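Local coordinates for protein beta-galacturonidase (Eisenbergiella tayi, PDB 6NCW) that probably hydrolyses beta-galacturonides, as a family 2 glycoside hydrolase from a human gut bacterium, at residues Ser307-His312 and Leu329-Asn334. Sequence-based numbering, arbitrary orientation.
Sequences SIRTVH and LVWEEN
Ile-308 is bonded through both its backbone N and O to the neighbouring parallel strand of the TIM barrel, the two strands being joined by helix 317-326 as a beta-alpha-beta unit: its N donates to Leu-329 O (2.8 Å) and its O accepts from Trp-331 N. Thr-310 N donates in turn to Trp-331 O. Leu-329 O takes a second bond, from Ser-307 OG, which sits above the carbonyl plane.

Thr-310 OG1 accepts from Glu-333 N (3.3 Å), while its methyl CG2 packs on Val-330 CG1. Ile-308 and Val-330 themselves face helix 317-326.

On the face of Arg-309 and Trp-331, the two side chains run alongside each other. With CG anti to its backbone N (chi1 171°) and the chain extended to NE, Arg-309 lays CG over the indole five-membered ring in a CH-pi contact, 3.9 Å from CG to the ring centroid. The guanidinium is turned steeply to the indole.

Polar groups converge on the Glu-333 carboxylate. Arg-309 NH2 forms a salt bridge to the syn side of OE2 (2.9 Å), and Trp-331 NE1 reaches the anti side of the same oxygen. Arg-309 is also held by Glu-465 and Asn-377, both galacturonate-binding residues. His-312, itself a galacturonate-binding residue, follows a cis peptide and bonds a glycerol through NE2; its ND1 donates in the ring plane to Glu-333 OE1 at 2.7 Å, with ring and carboxylate only 21° from coplanar.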
# COMPACT_ATOMS: atom_id res chain seq x y z
N SER A 307 20.49 -23.78 -2.47
CA SER A 307 20.00 -24.48 -3.64
C SER A 307 18.77 -23.79 -4.22
O SER A 307 18.00 -23.13 -3.50
CB SER A 307 19.69 -25.94 -3.30
OG SER A 307 19.36 -26.68 -4.45
N ILE A 308 18.60 -23.93 -5.53
CA ILE A 308 17.45 -23.40 -6.25
C ILE A 308 16.86 -24.51 -7.11
O ILE A 308 17.58 -25.37 -7.63
CB ILE A 308 17.83 -22.18 -7.12
CG1 ILE A 308 18.10 -20.99 -6.23
CG2 ILE A 308 16.75 -21.87 -8.14
CD1 ILE A 308 18.78 -19.88 -6.95
N ARG A 309 15.54 -24.50 -7.24
CA ARG A 309 14.77 -25.41 -8.07
C ARG A 309 14.10 -24.58 -9.15
O ARG A 309 13.38 -23.62 -8.85
CB ARG A 309 13.75 -26.17 -7.20
CG ARG A 309 12.76 -26.97 -7.99
CD ARG A 309 11.86 -27.89 -7.17
NE ARG A 309 10.92 -28.46 -8.14
CZ ARG A 309 9.60 -28.37 -8.07
NH1 ARG A 309 9.00 -27.82 -7.02
NH2 ARG A 309 8.87 -28.88 -9.07
N THR A 310 14.33 -24.95 -10.42
CA THR A 310 13.87 -24.17 -11.58
C THR A 310 12.40 -24.49 -11.92
O THR A 310 12.07 -25.11 -12.94
CB THR A 310 14.77 -24.46 -12.79
OG1 THR A 310 14.61 -25.83 -13.19
CG2 THR A 310 16.24 -24.25 -12.47
N VAL A 311 11.49 -24.03 -11.06
CA VAL A 311 10.06 -24.21 -11.36
C VAL A 311 9.66 -23.33 -12.55
O VAL A 311 9.97 -22.14 -12.58
CB VAL A 311 9.21 -23.87 -10.13
CG1 VAL A 311 9.48 -24.89 -9.01
CG2 VAL A 311 9.48 -22.42 -9.64
N HIS A 312 8.97 -23.92 -13.54
CA HIS A 312 8.86 -25.36 -13.82
C HIS A 312 9.35 -25.58 -15.26
O HIS A 312 8.59 -26.02 -16.13
CB HIS A 312 7.43 -25.88 -13.69
CG HIS A 312 6.87 -25.76 -12.30
ND1 HIS A 312 7.33 -26.51 -11.24
CD2 HIS A 312 5.89 -24.97 -11.80
CE1 HIS A 312 6.65 -26.20 -10.15
NE2 HIS A 312 5.77 -25.27 -10.46
N LEU A 329 23.47 -25.17 -5.60
CA LEU A 329 22.99 -26.41 -6.20
C LEU A 329 21.66 -26.20 -6.91
O LEU A 329 20.79 -25.46 -6.44
CB LEU A 329 22.84 -27.49 -5.12
CG LEU A 329 24.16 -27.82 -4.41
CD1 LEU A 329 23.91 -28.54 -3.10
CD2 LEU A 329 25.05 -28.65 -5.33
N VAL A 330 21.49 -26.85 -8.06
CA VAL A 330 20.34 -26.64 -8.91
C VAL A 330 19.63 -27.97 -9.14
O VAL A 330 20.25 -28.96 -9.53
CB VAL A 330 20.74 -25.98 -10.25
CG1 VAL A 330 19.54 -25.90 -11.18
CG2 VAL A 330 21.27 -24.59 -10.00
N TRP A 331 18.34 -27.98 -8.86
CA TRP A 331 17.40 -28.94 -9.43
C TRP A 331 16.84 -28.29 -10.70
O TRP A 331 16.21 -27.23 -10.62
CB TRP A 331 16.30 -29.23 -8.40
CG TRP A 331 15.02 -29.89 -8.89
CD1 TRP A 331 14.24 -29.51 -9.96
CD2 TRP A 331 14.34 -30.99 -8.28
NE1 TRP A 331 13.14 -30.34 -10.07
CE2 TRP A 331 13.18 -31.26 -9.05
CE3 TRP A 331 14.59 -31.78 -7.15
CZ2 TRP A 331 12.29 -32.28 -8.73
CZ3 TRP A 331 13.70 -32.81 -6.85
CH2 TRP A 331 12.55 -33.03 -7.62
N GLU A 332 17.10 -28.88 -11.87
CA GLU A 332 16.50 -28.40 -13.10
C GLU A 332 15.50 -29.43 -13.61
O GLU A 332 15.76 -30.63 -13.56
CB GLU A 332 17.56 -28.09 -14.17
CG GLU A 332 16.96 -27.47 -15.43
CD GLU A 332 17.98 -26.83 -16.39
OE1 GLU A 332 17.91 -25.59 -16.60
OE2 GLU A 332 18.83 -27.55 -16.96
N GLU A 333 14.34 -28.97 -14.08
CA GLU A 333 13.31 -29.89 -14.56
C GLU A 333 12.84 -29.49 -15.96
O GLU A 333 13.04 -28.36 -16.40
CB GLU A 333 12.11 -29.96 -13.59
CG GLU A 333 11.40 -28.62 -13.28
CD GLU A 333 10.40 -28.78 -12.14
OE1 GLU A 333 9.39 -28.05 -12.10
OE2 GLU A 333 10.65 -29.65 -11.26
N ASN A 334 12.22 -30.45 -16.66
CA ASN A 334 11.63 -30.15 -17.96
C ASN A 334 10.38 -29.29 -17.79
O ASN A 334 9.88 -29.09 -16.68
CB ASN A 334 11.33 -31.44 -18.74
CG ASN A 334 10.16 -32.26 -18.19
OD1 ASN A 334 9.79 -32.19 -17.01
ND2 ASN A 334 9.58 -33.08 -19.05